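Local coordinates for protein phycocyanobilin lyase subunit alpha (Nostoc sp. PCC 7120, PDB 5N3U) that probably serves, together with its partner CpcF, as the lyase required for attaching the bilin chromophore to the phycocyanin alpha subunit, at residues A[192-204]-A[214-226]. Numbering follows the deposited sequence.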
ATOM      1  N   GLU A 192      20.825  26.826 -18.010  1.00 26.10           N
ATOM      2  CA  GLU A 192      20.651  26.783 -19.475  1.00 28.59           C
ATOM      3  C   GLU A 192      19.574  25.829 -19.897  1.00 27.67           C
ATOM      4  O   GLU A 192      19.660  24.639 -19.629  1.00 28.15           O
ATOM      5  CB  GLU A 192      21.945  26.335 -20.144  1.00 27.93           C
ATOM      6  CG  GLU A 192      23.013  27.341 -20.007  1.00 28.40           C
ATOM      7  CD  GLU A 192      22.841  28.481 -20.975  1.00 29.84           C
ATOM      8  OE1 GLU A 192      21.980  28.389 -21.886  1.00 32.86           O
ATOM      9  OE2 GLU A 192      23.529  29.462 -20.771  1.00 34.46           O
ATOM     10  N   PRO A 193      18.558  26.329 -20.636  1.00 29.36           N
ATOM     11  CA  PRO A 193      17.459  25.493 -21.068  1.00 30.03           C
ATOM     12  C   PRO A 193      17.800  24.276 -21.751  1.00 26.90           C
ATOM     13  O   PRO A 193      17.048  23.288 -21.623  1.00 27.75           O
ATOM     14  CB  PRO A 193      16.724  26.403 -22.100  1.00 30.87           C
ATOM     15  CG  PRO A 193      16.851  27.731 -21.451  1.00 30.42           C
ATOM     16  CD  PRO A 193      18.281  27.760 -20.976  1.00 29.93           C
ATOM     17  N   VAL A 194      18.872  24.272 -22.552  1.00 24.75           N
ATOM     18  CA  VAL A 194      19.236  23.016 -23.231  1.00 24.70           C
ATOM     19  C   VAL A 194      19.329  21.768 -22.272  1.00 21.01           C
ATOM     20  O   VAL A 194      18.945  20.662 -22.648  1.00 21.76           O
ATOM     21  CB  VAL A 194      20.568  23.157 -24.005  1.00 27.87           C
ATOM     22  CG1 VAL A 194      21.729  23.341 -23.047  1.00 25.17           C
ATOM     23  CG2 VAL A 194      20.809  22.012 -24.934  1.00 28.50           C
ATOM     24  N   TYR A 195      19.737  22.004 -21.060  1.00 21.44           N
ATOM     25  CA  TYR A 195      19.876  20.895 -20.073  1.00 20.97           C
ATOM     26  C   TYR A 195      18.501  20.492 -19.547  1.00 24.09           C
ATOM     27  O   TYR A 195      18.220  19.312 -19.394  1.00 24.77           O
ATOM     28  CB  TYR A 195      20.823  21.312 -18.953  1.00 20.41           C
ATOM     29  CG  TYR A 195      22.193  21.541 -19.466  1.00 21.53           C
ATOM     30  CD1 TYR A 195      22.825  20.617 -20.278  1.00 22.36           C
ATOM     31  CD2 TYR A 195      22.833  22.741 -19.230  1.00 22.23           C
ATOM     32  CE1 TYR A 195      24.095  20.865 -20.796  1.00 22.63           C
ATOM     33  CE2 TYR A 195      24.093  22.984 -19.751  1.00 22.62           C
ATOM     34  CZ  TYR A 195      24.672  22.085 -20.572  1.00 22.13           C
ATOM     35  OH  TYR A 195      25.914  22.422 -21.044  1.00 25.43           O
ATOM     36  N   GLY A 196      17.608  21.455 -19.339  1.00 23.39           N
ATOM     37  CA  GLY A 196      16.231  21.094 -19.046  1.00 24.38           C
ATOM     38  C   GLY A 196      15.565  20.317 -20.081  1.00 24.36           C
ATOM     39  O   GLY A 196      14.747  19.449 -19.797  1.00 25.73           O
ATOM     40  N   GLU A 197      15.843  20.647 -21.343  1.00 26.18           N
ATOM     41  CA  GLU A 197      15.263  19.901 -22.451  1.00 27.66           C
ATOM     42  C   GLU A 197      15.696  18.487 -22.528  1.00 27.03           C
ATOM     43  O   GLU A 197      14.963  17.590 -22.968  1.00 26.59           O
ATOM     44  CB  GLU A 197      15.552  20.613 -23.799  1.00 32.65           C
ATOM     45  CG  GLU A 197      14.834  21.945 -24.000  1.00 32.36           C
ATOM     46  CD  GLU A 197      13.352  21.763 -23.989  1.00 37.36           C
ATOM     47  OE1 GLU A 197      12.909  20.854 -24.672  1.00 46.12           O
ATOM     48  OE2 GLU A 197      12.653  22.489 -23.269  1.00 40.42           O
ATOM     49  N   LEU A 198      16.915  18.197 -22.147  1.00 29.74           N
ATOM     50  CA  LEU A 198      17.303  16.783 -22.144  1.00 30.58           C
ATOM     51  C   LEU A 198      16.425  15.980 -21.148  1.00 27.84           C
ATOM     52  O   LEU A 198      16.103  14.825 -21.397  1.00 30.03           O
ATOM     53  CB  LEU A 198      18.712  16.639 -21.632  1.00 28.27           C
ATOM     54  CG  LEU A 198      19.811  17.021 -22.572  1.00 29.78           C
ATOM     55  CD1 LEU A 198      21.056  17.246 -21.762  1.00 26.84           C
ATOM     56  CD2 LEU A 198      19.955  15.889 -23.598  1.00 30.08           C
ATOM     57  N   LEU A 199      16.094  16.590 -20.012  1.00 28.00           N
ATOM     58  CA  LEU A 199      15.163  15.915 -19.027  1.00 27.80           C
ATOM     59  C   LEU A 199      13.792  15.715 -19.625  1.00 26.29           C
ATOM     60  O   LEU A 199      13.224  14.610 -19.590  1.00 28.75           O
ATOM     61  CB  LEU A 199      15.091  16.708 -17.730  1.00 28.56           C
ATOM     62  CG  LEU A 199      16.469  16.763 -17.050  1.00 29.40           C
ATOM     63  CD1 LEU A 199      16.528  17.740 -15.886  1.00 33.10           C
ATOM     64  CD2 LEU A 199      16.798  15.371 -16.641  1.00 31.24           C
ATOM     65  N   VAL A 200      13.310  16.729 -20.301  1.00 26.65           N
ATOM     66  CA  VAL A 200      12.031  16.540 -21.066  1.00 29.71           C
ATOM     67  C   VAL A 200      12.061  15.390 -22.008  1.00 31.68           C
ATOM     68  O   VAL A 200      11.167  14.548 -22.030  1.00 29.65           O
ATOM     69  CB  VAL A 200      11.645  17.817 -21.813  1.00 27.88           C
ATOM     70  CG1 VAL A 200      10.447  17.546 -22.729  1.00 30.50           C
ATOM     71  CG2 VAL A 200      11.334  18.911 -20.810  1.00 28.23           C
ATOM     72  N   LYS A 201      13.147  15.261 -22.769  1.00 33.11           N
ATOM     73  CA  LYS A 201      13.264  14.138 -23.685  1.00 31.04           C
ATOM     74  C   LYS A 201      13.274  12.731 -23.017  1.00 30.22           C
ATOM     75  O   LYS A 201      12.716  11.799 -23.521  1.00 31.82           O
ATOM     76  CB  LYS A 201      14.527  14.323 -24.535  1.00 36.33           C
ATOM     77  CG  LYS A 201      14.622  13.345 -25.701  1.00 46.43           C
ATOM     78  CD  LYS A 201      16.070  13.178 -26.208  1.00 56.46           C
ATOM     79  CE  LYS A 201      16.141  12.690 -27.666  1.00 60.26           C
ATOM     80  NZ  LYS A 201      15.844  11.236 -27.778  1.00 64.74           N
ATOM     81  N   VAL A 202      13.865  12.604 -21.845  1.00 36.23           N
ATOM     82  CA  VAL A 202      13.811  11.366 -21.048  1.00 34.05           C
ATOM     83  C   VAL A 202      12.333  11.009 -20.722  1.00 33.22           C
ATOM     84  O   VAL A 202      11.958   9.828 -20.774  1.00 39.56           O
ATOM     85  CB  VAL A 202      14.610  11.540 -19.756  1.00 33.75           C
ATOM     86  CG1 VAL A 202      14.411  10.381 -18.757  1.00 41.35           C
ATOM     87  CG2 VAL A 202      16.091  11.705 -20.060  1.00 38.19           C
ATOM     88  N   LEU A 203      11.512  12.007 -20.481  1.00 38.14           N
ATOM     89  CA  LEU A 203      10.056  11.812 -20.237  1.00 38.46           C
ATOM     90  C   LEU A 203       9.368  11.125 -21.333  1.00 40.18           C
ATOM     91  O   LEU A 203       8.492  10.334 -21.076  1.00 39.75           O
ATOM     92  CB  LEU A 203       9.281  13.107 -20.063  1.00 38.88           C
ATOM     93  CG  LEU A 203       9.449  13.813 -18.756  1.00 38.21           C
ATOM     94  CD1 LEU A 203       8.528  15.023 -18.695  1.00 33.45           C
ATOM     95  CD2 LEU A 203       9.158  12.825 -17.605  1.00 40.85           C
ATOM     96  N   ALA A 204       9.781  11.428 -22.548  1.00 41.77           N
ATOM     97  CA  ALA A 204       9.281  10.810 -23.755  1.00 41.40           C
ATOM     98  C   ALA A 204       9.811   9.408 -24.018  1.00 44.73           C
ATOM     99  O   ALA A 204       9.338   8.775 -24.942  1.00 50.85           O
ATOM    100  CB  ALA A 204       9.559  11.712 -24.944  1.00 43.86           C
ATOM    101  N   ALA A 214      13.185  11.680 -14.177  1.00 26.49           N
ATOM    102  CA  ALA A 214      13.137  12.954 -14.902  1.00 29.35           C
ATOM    103  C   ALA A 214      12.074  13.903 -14.272  1.00 27.72           C
ATOM    104  O   ALA A 214      12.304  15.101 -14.107  1.00 27.07           O
ATOM    105  CB  ALA A 214      12.846  12.675 -16.340  1.00 30.50           C
ATOM    106  N   LEU A 215      10.928  13.325 -13.872  1.00 27.73           N
ATOM    107  CA  LEU A 215       9.937  14.084 -13.158  1.00 26.76           C
ATOM    108  C   LEU A 215      10.448  14.697 -11.905  1.00 25.57           C
ATOM    109  O   LEU A 215      10.244  15.912 -11.657  1.00 27.44           O
ATOM    110  CB  LEU A 215       8.666  13.258 -12.909  1.00 27.08           C
ATOM    111  CG  LEU A 215       7.893  13.028 -14.145  1.00 26.26           C
ATOM    112  CD1 LEU A 215       6.854  11.887 -14.051  1.00 29.45           C
ATOM    113  CD2 LEU A 215       7.265  14.344 -14.599  1.00 26.84           C
ATOM    114  N   GLY A 216      11.088  13.919 -11.041  1.00 27.82           N
ATOM    115  CA  GLY A 216      11.635  14.472  -9.858  1.00 27.19           C
ATOM    116  C   GLY A 216      12.659  15.570 -10.111  1.00 27.94           C
ATOM    117  O   GLY A 216      12.732  16.587  -9.420  1.00 27.86           O
ATOM    118  N   ASP A 217      13.473  15.373 -11.136  1.00 29.04           N
ATOM    119  CA  ASP A 217      14.518  16.350 -11.496  1.00 27.27           C
ATOM    120  C   ASP A 217      13.883  17.671 -12.016  1.00 23.42           C
ATOM    121  O   ASP A 217      14.301  18.752 -11.633  1.00 26.31           O
ATOM    122  CB  ASP A 217      15.466  15.760 -12.597  1.00 27.69           C
ATOM    123  CG  ASP A 217      16.361  14.635 -12.100  1.00 37.03           C
ATOM    124  OD1 ASP A 217      16.453  14.395 -10.852  1.00 40.40           O
ATOM    125  OD2 ASP A 217      16.967  13.950 -12.954  1.00 35.43           O
ATOM    126  N   LEU A 218      12.876  17.545 -12.854  1.00 25.67           N
ATOM    127  CA  LEU A 218      12.197  18.724 -13.391  1.00 28.26           C
ATOM    128  C   LEU A 218      11.522  19.507 -12.322  1.00 29.94           C
ATOM    129  O   LEU A 218      11.611  20.751 -12.293  1.00 29.33           O
ATOM    130  CB  LEU A 218      11.209  18.354 -14.460  1.00 27.13           C
ATOM    131  CG  LEU A 218      11.882  17.943 -15.740  1.00 28.49           C
ATOM    132  CD1 LEU A 218      10.969  17.116 -16.609  1.00 28.30           C
ATOM    133  CD2 LEU A 218      12.367  19.185 -16.451  1.00 28.91           C
ATOM    134  N   GLY A 219      10.929  18.798 -11.358  1.00 30.06           N
ATOM    135  CA  GLY A 219      10.481  19.460 -10.127  1.00 28.87           C
ATOM    136  C   GLY A 219      11.521  20.170  -9.316  1.00 29.95           C
ATOM    137  O   GLY A 219      11.359  21.335  -8.975  1.00 32.03           O
ATOM    138  N   ALA A 220      12.647  19.507  -9.100  1.00 29.47           N
ATOM    139  CA  ALA A 220      13.776  20.087  -8.353  1.00 25.01           C
ATOM    140  C   ALA A 220      14.361  21.320  -8.988  1.00 27.96           C
ATOM    141  O   ALA A 220      14.785  22.238  -8.324  1.00 31.40           O
ATOM    142  CB  ALA A 220      14.879  19.041  -8.224  1.00 31.81           C
ATOM    143  N   ILE A 221      14.363  21.388 -10.289  1.00 27.30           N
ATOM    144  CA  ILE A 221      14.946  22.532 -10.926  1.00 31.64           C
ATOM    145  C   ILE A 221      13.914  23.583 -11.265  1.00 35.25           C
ATOM    146  O   ILE A 221      14.278  24.698 -11.553  1.00 36.13           O
ATOM    147  CB  ILE A 221      15.759  22.096 -12.155  1.00 29.71           C
ATOM    148  CG1 ILE A 221      14.843  21.591 -13.239  1.00 36.44           C
ATOM    149  CG2 ILE A 221      16.774  21.047 -11.713  1.00 35.98           C
ATOM    150  CD1 ILE A 221      15.506  21.106 -14.495  1.00 42.52           C
ATOM    151  N   GLY A 222      12.634  23.206 -11.285  1.00 37.42           N
ATOM    152  CA  GLY A 222      11.539  24.150 -11.498  1.00 32.55           C
ATOM    153  C   GLY A 222      11.444  24.632 -12.936  1.00 35.34           C
ATOM    154  O   GLY A 222      11.068  25.772 -13.137  1.00 38.68           O
ATOM    155  N   TYR A 223      11.738  23.777 -13.918  1.00 35.07           N
ATOM    156  CA  TYR A 223      11.797  24.167 -15.337  1.00 32.93           C
ATOM    157  C   TYR A 223      10.421  24.315 -15.955  1.00 28.12           C
ATOM    158  O   TYR A 223       9.816  23.340 -16.423  1.00 29.81           O
ATOM    159  CB  TYR A 223      12.603  23.131 -16.139  1.00 28.59           C
ATOM    160  CG  TYR A 223      12.844  23.421 -17.628  1.00 30.80           C
ATOM    161  CD1 TYR A 223      13.430  24.625 -18.064  1.00 35.99           C
ATOM    162  CD2 TYR A 223      12.552  22.454 -18.589  1.00 29.63           C
ATOM    163  CE1 TYR A 223      13.658  24.869 -19.430  1.00 32.50           C
ATOM    164  CE2 TYR A 223      12.824  22.660 -19.930  1.00 32.64           C
ATOM    165  CZ  TYR A 223      13.348  23.882 -20.340  1.00 36.52           C
ATOM    166  OH  TYR A 223      13.553  24.049 -21.673  1.00 31.98           O
ATOM    167  N   LEU A 224       9.967  25.562 -16.017  1.00 32.33           N
ATOM    168  CA  LEU A 224       8.572  25.893 -16.423  1.00 31.59           C
ATOM    169  C   LEU A 224       8.108  25.356 -17.757  1.00 33.25           C
ATOM    170  O   LEU A 224       7.018  24.820 -17.866  1.00 32.62           O
ATOM    171  CB  LEU A 224       8.343  27.397 -16.388  1.00 38.26           C
ATOM    172  CG  LEU A 224       6.914  27.903 -16.645  1.00 43.01           C
ATOM    173  CD1 LEU A 224       5.992  27.479 -15.494  1.00 43.46           C
ATOM    174  CD2 LEU A 224       6.925  29.425 -16.739  1.00 44.95           C
ATOM    175  N   ALA A 225       8.937  25.478 -18.782  1.00 33.40           N
ATOM    176  CA  ALA A 225       8.600  24.976 -20.067  1.00 29.86           C
ATOM    177  C   ALA A 225       8.275  23.557 -20.149  1.00 30.34           C
ATOM    178  O   ALA A 225       7.696  23.116 -21.129  1.00 33.92           O
ATOM    179  CB  ALA A 225       9.741  25.338 -21.101  1.00 36.37           C
ATOM    180  N   ALA A 226       8.621  22.745 -19.148  1.00 30.43           N
ATOM    181  CA  ALA A 226       8.243  21.330 -19.197  1.00 26.99           C
ATOM    182  C   ALA A 226       6.811  21.023 -18.704  1.00 29.20           C
ATOM    183  O   ALA A 226       6.399  19.860 -18.669  1.00 33.26           O
ATOM    184  CB  ALA A 226       9.236  20.527 -18.347  1.00 29.32           C
TER
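Leu218 drives its isobutyl end as a knob into the hole formed by Gly196, Leu199, Val200 and Leu203. Its CD2 lies 3.9 Å from CB of Leu199, while its CD1 meets CD1 of Leu203 tip to tip. The side chains of Leu203 and Leu215 cross at about a right angle, with CD2 of Leu203 3.7 Å from CG of Leu215. Toward the C-terminal end of helix 193-203, the methyl of Ala214 rests against both CG1 of Val202 and the carbonyl oxygen of Leu199, and a small residue here is consistent with the close backbone approach, its CA 5.5 Å from CA of Leu199. Leu199 also points its CD1 end-on at CD1 of Ile221 (3.8 Å).

Beyond the helix end, where Gly222 turns the chain with positive phi, Tyr223 reaches back across the groove. With CG opposite the backbone N (chi1 -176°), its ring spreads over Gly196, whose CA makes a CH-pi contact 4.0 Å from the ring centroid; any CB at that position would collide with the ring. Ala225 CB covers the opposite face, and CG2 of Val200 lies at the ring edge and touches CB of Ala226 at 3.6 Å. At the polar rim the bent chain of Glu197 brings OE2 into the ring plane, where OH of Tyr223 donates a hydrogen bond to OE2 of Glu197, modelled so short (2.4 Å) that its exact length is doubtful. A leucine in place of Tyr223 would probably leave this carboxylate without its donor and Gly196 without its aromatic cover.

Helices 193-203 and 208-221 thus form an antiparallel hairpin, the axes of 193-203 and 214-221 crossing at -150°, consistent with a HEAT-like solenoid. Helix 176-190 packs against it through Cys180 and Gln188, its Arg184 salt-bridging Asp217, while helix 237-250 meets Leu215 through Phe239 and Ala243.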